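Side-chain contacts in F-actin-capping protein subunit alpha (PDB 4AKR), which binds the fast-growing barbed ends of actin filaments independently of calcium and blocks subunit exchange there, without severing the filaments: residues P20-E25 with H193-G198; E50-Q55 with I88-I93. All blocks are in the same frame, centred on the assembly; numbering follows the deposited sequence.

Interaction 1 (P20-E25 with H193-G198); sequences PCEFME and HYFEDG
Glu22 meets His193 and Phe195 through its carboxylate, and all three residues are buried. The two segments bury 136 Å² together, and Glu22 has the largest share, 60 Å².

The polar part of the contact is the carboxylate at the edge of the His193 ring. The planes of the two groups are only 14° apart, so the acid meets that edge nearly in the plane of the ring, not over a face. CG of Glu22 stands anti to the carbonyl carbon (chi1 -56°), and the chain beyond it is extended, which carries the acid across to the rings. Both carboxylate oxygens have further partners: OE2 is hydrogen-bonded to OG of Ser164, and OE1 forms a salt bridge with a basic side chain of the partner subunit. The buried charge is therefore probably well compensated.

Glu22 is also the N-cap residue of helix 23-31. His193 ends strand 181-194 of the antiparallel sheet, and Phe195 begins the turn to strand 198-213. The contact thus sets a helix start against a hairpin end of the central sheet in the capping protein heterodimer. Gly198 pairs with a strand of the partner subunit, so the sheet continues across the interface.

The aromatic part involves both rings. CE1 of Phe195 lies 3.5 Å from OE2 of Glu22, approached obliquely. CD1 of Phe195 sits 3.2 Å above the plane of the His193 ring, toward its rim. A basic side chain of the partner subunit makes a cation-pi contact with Phe195.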
loop_
_atom_site.group_PDB
_atom_site.type_symbol
_atom_site.label_atom_id
_atom_site.label_comp_id
_atom_site.label_asym_id
_atom_site.label_seq_id
_atom_site.Cartn_x
_atom_site.Cartn_y
_atom_site.Cartn_z
ATOM N N PRO A 20 -5.198 2.912 -7.714
ATOM C CA PRO A 20 -5.499 3.121 -9.133
ATOM C C PRO A 20 -6.423 2.059 -9.722
ATOM O O PRO A 20 -6.321 0.871 -9.396
ATOM C CB PRO A 20 -4.116 3.109 -9.783
ATOM C CG PRO A 20 -3.344 2.157 -8.895
ATOM C CD PRO A 20 -3.772 2.612 -7.512
ATOM N N CYS A 21 -7.332 2.498 -10.589
ATOM C CA CYS A 21 -8.265 1.593 -11.254
ATOM C C CYS A 21 -9.326 0.955 -10.371
ATOM O O CYS A 21 -10.135 0.177 -10.867
ATOM C CB CYS A 21 -7.492 0.473 -11.948
ATOM S SG CYS A 21 -6.400 1.040 -13.242
ATOM N N GLU A 22 -9.322 1.269 -9.076
ATOM C CA GLU A 22 -10.286 0.673 -8.143
ATOM C C GLU A 22 -11.156 1.717 -7.459
ATOM O O GLU A 22 -11.821 1.426 -6.459
ATOM C CB GLU A 22 -9.542 -0.118 -7.068
ATOM C CG GLU A 22 -8.610 -1.198 -7.599
ATOM C CD GLU A 22 -7.781 -1.830 -6.495
ATOM O OE1 GLU A 22 -8.329 -2.103 -5.394
ATOM O OE2 GLU A 22 -6.576 -2.056 -6.735
ATOM N N PHE A 23 -11.140 2.926 -8.012
ATOM C CA PHE A 23 -11.876 4.050 -7.469
ATOM C C PHE A 23 -13.347 3.717 -7.250
ATOM O O PHE A 23 -13.886 3.937 -6.169
ATOM C CB PHE A 23 -11.718 5.267 -8.396
ATOM C CG PHE A 23 -12.198 6.552 -7.790
ATOM C CD1 PHE A 23 -11.612 7.049 -6.629
ATOM C CD2 PHE A 23 -13.276 7.235 -8.342
ATOM C CE1 PHE A 23 -12.101 8.207 -6.022
ATOM C CE2 PHE A 23 -13.768 8.385 -7.749
ATOM C CZ PHE A 23 -13.183 8.874 -6.583
ATOM N N MET A 24 -14.002 3.156 -8.254
ATOM C CA MET A 24 -15.399 2.823 -8.089
ATOM C C MET A 24 -15.667 1.761 -7.021
ATOM O O MET A 24 -16.707 1.813 -6.363
ATOM C CB MET A 24 -16.007 2.424 -9.429
ATOM C CG MET A 24 -16.238 3.632 -10.349
ATOM S SD MET A 24 -17.066 5.024 -9.491
ATOM C CE MET A 24 -18.803 4.628 -9.745
ATOM N N GLU A 25 -14.754 0.806 -6.838
ATOM C CA GLU A 25 -14.966 -0.204 -5.804
ATOM C C GLU A 25 -14.914 0.493 -4.446
ATOM O O GLU A 25 -15.663 0.158 -3.532
ATOM C CB GLU A 25 -13.898 -1.306 -5.850
ATOM C CG GLU A 25 -14.100 -2.382 -6.914
ATOM C CD GLU A 25 -13.700 -1.934 -8.299
ATOM O OE1 GLU A 25 -12.841 -1.035 -8.405
ATOM O OE2 GLU A 25 -14.225 -2.493 -9.288
ATOM N N HIS A 193 -0.677 -2.438 -6.575
ATOM C CA HIS A 193 -1.557 -2.970 -5.552
ATOM C C HIS A 193 -1.833 -4.446 -5.837
ATOM O O HIS A 193 -2.352 -4.803 -6.903
ATOM C CB HIS A 193 -2.869 -2.171 -5.572
ATOM C CG HIS A 193 -3.904 -2.648 -4.600
ATOM N ND1 HIS A 193 -3.589 -3.148 -3.353
ATOM C CD2 HIS A 193 -5.256 -2.631 -4.664
ATOM C CE1 HIS A 193 -4.704 -3.415 -2.693
ATOM N NE2 HIS A 193 -5.730 -3.110 -3.467
ATOM N N TYR A 194 -1.467 -5.294 -4.881
ATOM C CA TYR A 194 -1.682 -6.732 -4.980
ATOM C C TYR A 194 -2.569 -7.095 -3.802
ATOM O O TYR A 194 -2.240 -6.788 -2.659
ATOM C CB TYR A 194 -0.362 -7.487 -4.875
ATOM C CG TYR A 194 -0.548 -8.982 -4.948
ATOM C CD1 TYR A 194 -0.806 -9.719 -3.794
ATOM C CD2 TYR A 194 -0.506 -9.656 -6.170
ATOM C CE1 TYR A 194 -1.021 -11.087 -3.846
ATOM C CE2 TYR A 194 -0.715 -11.036 -6.236
ATOM C CZ TYR A 194 -0.973 -11.746 -5.063
ATOM O OH TYR A 194 -1.172 -13.113 -5.087
ATOM N N PHE A 195 -3.692 -7.752 -4.064
ATOM C CA PHE A 195 -4.592 -8.064 -2.972
ATOM C C PHE A 195 -5.188 -9.467 -2.876
ATOM O O PHE A 195 -6.380 -9.619 -2.617
ATOM C CB PHE A 195 -5.708 -7.011 -2.937
ATOM C CG PHE A 195 -6.335 -6.736 -4.281
ATOM C CD1 PHE A 195 -5.747 -5.831 -5.163
ATOM C CD2 PHE A 195 -7.511 -7.380 -4.664
ATOM C CE1 PHE A 195 -6.320 -5.566 -6.410
ATOM C CE2 PHE A 195 -8.096 -7.127 -5.907
ATOM C CZ PHE A 195 -7.500 -6.217 -6.782
ATOM N N GLU A 196 -4.370 -10.492 -3.082
ATOM C CA GLU A 196 -4.869 -11.854 -2.933
ATOM C C GLU A 196 -4.509 -12.264 -1.518
ATOM O O GLU A 196 -3.334 -12.333 -1.169
ATOM C CB GLU A 196 -4.224 -12.816 -3.928
ATOM C CG GLU A 196 -4.725 -14.245 -3.731
ATOM C CD GLU A 196 -4.378 -15.166 -4.881
ATOM O OE1 GLU A 196 -3.839 -14.671 -5.894
ATOM O OE2 GLU A 196 -4.654 -16.387 -4.773
ATOM N N ASP A 197 -5.526 -12.518 -0.705
ATOM C CA ASP A 197 -5.327 -12.898 0.697
ATOM C C ASP A 197 -4.460 -11.878 1.401
ATOM O O ASP A 197 -3.547 -12.223 2.140
ATOM C CB ASP A 197 -4.679 -14.276 0.809
ATOM C CG ASP A 197 -5.513 -15.351 0.159
ATOM O OD1 ASP A 197 -6.719 -15.456 0.488
ATOM O OD2 ASP A 197 -4.957 -16.082 -0.685
ATOM N N GLY A 198 -4.757 -10.611 1.162
ATOM C CA GLY A 198 -3.995 -9.560 1.787
ATOM C C GLY A 198 -4.059 -8.301 0.965
ATOM O O GLY A 198 -4.862 -8.183 0.033
#

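Interaction 2 (E50-Q55 with I88-I93); sequences EYNTSQ and ITYDHI
Asn52 on helix 44-55 lies beside His92, just past the end of strand 86-91, with their CA atoms 7.0 Å apart. ND2 of Asn52 donates a hydrogen bond to the backbone O of His92 at 3.1 Å, bent to 141° at the hydrogen. ND2 comes within the carbonyl plane to a lone pair of that oxygen, which lies close to the amide plane. A chi1 of -69° keeps CG of Asn52 beside the backbone N and brings the amide to the rim of the His92 ring. Amide and ring are nearly coplanar, and CB of Asn52 is 3.7 Å from CD2 of His92. ND2 also meets the edge of the Tyr90 ring, 3.7 Å from CE2, with the planes 80° apart. CD2 of Tyr90 lies over one face of the His92 ring. The methyl CG2 of Thr53 packs 4.1 Å from NE2 of His92, while its OG1 bonds to Arg49 O.

With an alanine at Asn52, the His92 carbonyl would probably lose its mate and a gap would open beside both rings. One bent hydrogen bond supplies the directed part of this buried contact, and packing of Asn52 at two ring edges and of the Thr53 methyl supplies the rest.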
loop_
_atom_site.group_PDB
_atom_site.type_symbol
_atom_site.label_atom_id
_atom_site.label_comp_id
_atom_site.label_asym_id
_atom_site.label_seq_id
_atom_site.Cartn_x
_atom_site.Cartn_y
_atom_site.Cartn_z
ATOM N N GLU A 50 -10.298 15.889 -7.868
ATOM C CA GLU A 50 -8.931 15.814 -7.347
ATOM C C GLU A 50 -8.293 14.464 -7.683
ATOM O O GLU A 50 -7.138 14.401 -8.095
ATOM C CB GLU A 50 -8.946 16.040 -5.834
ATOM C CG GLU A 50 -7.631 15.777 -5.111
ATOM C CD GLU A 50 -6.456 16.567 -5.673
ATOM O OE1 GLU A 50 -6.670 17.703 -6.142
ATOM O OE2 GLU A 50 -5.314 16.052 -5.628
ATOM N N TYR A 51 -9.060 13.392 -7.510
ATOM C CA TYR A 51 -8.592 12.046 -7.819
ATOM C C TYR A 51 -8.366 11.887 -9.327
ATOM O O TYR A 51 -7.262 11.555 -9.768
ATOM C CB TYR A 51 -9.626 11.008 -7.366
ATOM C CG TYR A 51 -9.235 9.579 -7.669
ATOM C CD1 TYR A 51 -8.399 8.863 -6.808
ATOM C CD2 TYR A 51 -9.669 8.954 -8.837
ATOM C CE1 TYR A 51 -8.009 7.565 -7.104
ATOM C CE2 TYR A 51 -9.286 7.658 -9.145
ATOM C CZ TYR A 51 -8.459 6.967 -8.275
ATOM O OH TYR A 51 -8.106 5.672 -8.566
ATOM N N ASN A 52 -9.416 12.128 -10.109
ATOM C CA ASN A 52 -9.332 11.985 -11.557
ATOM C C ASN A 52 -8.134 12.703 -12.157
ATOM O O ASN A 52 -7.361 12.113 -12.912
ATOM C CB ASN A 52 -10.599 12.501 -12.241
ATOM C CG ASN A 52 -11.803 11.633 -11.975
ATOM O OD1 ASN A 52 -11.688 10.412 -11.846
ATOM N ND2 ASN A 52 -12.976 12.254 -11.910
ATOM N N THR A 53 -7.979 13.976 -11.813
ATOM C CA THR A 53 -6.884 14.764 -12.360
ATOM C C THR A 53 -5.499 14.392 -11.838
ATOM O O THR A 53 -4.535 14.440 -12.592
ATOM C CB THR A 53 -7.126 16.275 -12.141
ATOM O OG1 THR A 53 -7.444 16.512 -10.768
ATOM C CG2 THR A 53 -8.278 16.764 -13.007
ATOM N N SER A 54 -5.384 14.015 -10.568
ATOM C CA SER A 54 -4.072 13.653 -10.040
ATOM C C SER A 54 -3.645 12.276 -10.530
ATOM O O SER A 54 -2.457 11.986 -10.616
ATOM C CB SER A 54 -4.061 13.721 -8.505
ATOM O OG SER A 54 -5.103 12.955 -7.938
ATOM N N GLN A 55 -4.618 11.435 -10.859
ATOM C CA GLN A 55 -4.346 10.099 -11.389
ATOM C C GLN A 55 -4.122 10.214 -12.894
ATOM O O GLN A 55 -3.603 9.291 -13.530
ATOM C CB GLN A 55 -5.540 9.175 -11.157
ATOM C CG GLN A 55 -5.689 8.686 -9.742
ATOM C CD GLN A 55 -4.656 7.636 -9.386
ATOM O OE1 GLN A 55 -4.492 6.645 -10.102
ATOM N NE2 GLN A 55 -3.962 7.841 -8.273
ATOM N N ILE A 88 -12.443 19.038 -24.165
ATOM C CA ILE A 88 -13.257 17.939 -23.672
ATOM C C ILE A 88 -13.985 18.312 -22.391
ATOM O O ILE A 88 -13.368 18.775 -21.428
ATOM C CB ILE A 88 -12.374 16.711 -23.399
ATOM C CG1 ILE A 88 -11.648 16.311 -24.681
ATOM C CG2 ILE A 88 -13.212 15.568 -22.883
ATOM C CD1 ILE A 88 -10.573 15.254 -24.479
ATOM N N THR A 89 -15.303 18.140 -22.400
ATOM C CA THR A 89 -16.118 18.403 -21.221
ATOM C C THR A 89 -16.207 17.040 -20.539
ATOM O O THR A 89 -16.475 16.024 -21.198
ATOM C CB THR A 89 -17.525 18.922 -21.603
ATOM O OG1 THR A 89 -17.386 20.114 -22.388
ATOM C CG2 THR A 89 -18.340 19.256 -20.346
ATOM N N TYR A 90 -15.988 17.028 -19.226
ATOM C CA TYR A 90 -15.960 15.788 -18.448
ATOM C C TYR A 90 -16.787 15.807 -17.158
ATOM O O TYR A 90 -16.778 16.789 -16.422
ATOM C CB TYR A 90 -14.495 15.491 -18.102
ATOM C CG TYR A 90 -14.216 14.170 -17.428
ATOM C CD1 TYR A 90 -14.290 12.974 -18.143
ATOM C CD2 TYR A 90 -13.778 14.123 -16.108
ATOM C CE1 TYR A 90 -13.920 11.769 -17.567
ATOM C CE2 TYR A 90 -13.404 12.922 -15.521
ATOM C CZ TYR A 90 -13.473 11.750 -16.258
ATOM O OH TYR A 90 -13.074 10.563 -15.698
ATOM N N ASP A 91 -17.493 14.718 -16.883
ATOM C CA ASP A 91 -18.275 14.630 -15.655
ATOM C C ASP A 91 -17.446 13.857 -14.646
ATOM O O ASP A 91 -17.348 12.634 -14.737
ATOM C CB ASP A 91 -19.583 13.880 -15.878
ATOM C CG ASP A 91 -20.485 13.924 -14.654
ATOM O OD1 ASP A 91 -20.009 13.579 -13.547
ATOM O OD2 ASP A 91 -21.667 14.307 -14.795
ATOM N N HIS A 92 -16.861 14.565 -13.682
ATOM C CA HIS A 92 -16.013 13.934 -12.673
ATOM C C HIS A 92 -16.671 12.907 -11.768
ATOM O O HIS A 92 -16.009 12.000 -11.271
ATOM C CB HIS A 92 -15.348 15.000 -11.797
ATOM C CG HIS A 92 -14.207 15.698 -12.464
ATOM N ND1 HIS A 92 -14.297 16.986 -12.940
ATOM C CD2 HIS A 92 -12.951 15.279 -12.742
ATOM C CE1 HIS A 92 -13.142 17.335 -13.479
ATOM N NE2 HIS A 92 -12.308 16.316 -13.372
ATOM N N ILE A 93 -17.965 13.042 -11.534
ATOM C CA ILE A 93 -18.637 12.099 -10.662
ATOM C C ILE A 93 -18.981 10.794 -11.366
ATOM O O ILE A 93 -18.856 9.719 -10.782
ATOM C CB ILE A 93 -19.910 12.723 -10.063
ATOM C CG1 ILE A 93 -19.510 13.885 -9.148
ATOM C CG2 ILE A 93 -20.691 11.676 -9.294
ATOM C CD1 ILE A 93 -20.660 14.612 -8.518
#

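From the N terminus, the chain passes helix 4-16 and reaches 20-25, the first half of interaction 1. Helix 23-31 leads on to helix 44-55, which holds 50-55. The chain then makes the small hairpin 58-67 and most of the four-stranded sheet. Interaction 2 closes this loop of 32 residues at 88-93. Strand 96-102 completes that sheet. Then come helix 112-129 and the larger sheet, whose fourth strand, 181-194, runs into 193-198 and closes the outer loop. Interaction 2 is therefore nested inside interaction 1. It ties a helix to the small sheet, whereas interaction 1 ties one to the large sheet. Their centres are about 20 Å apart, and the stacked rings of Phe23 and Tyr51 join them.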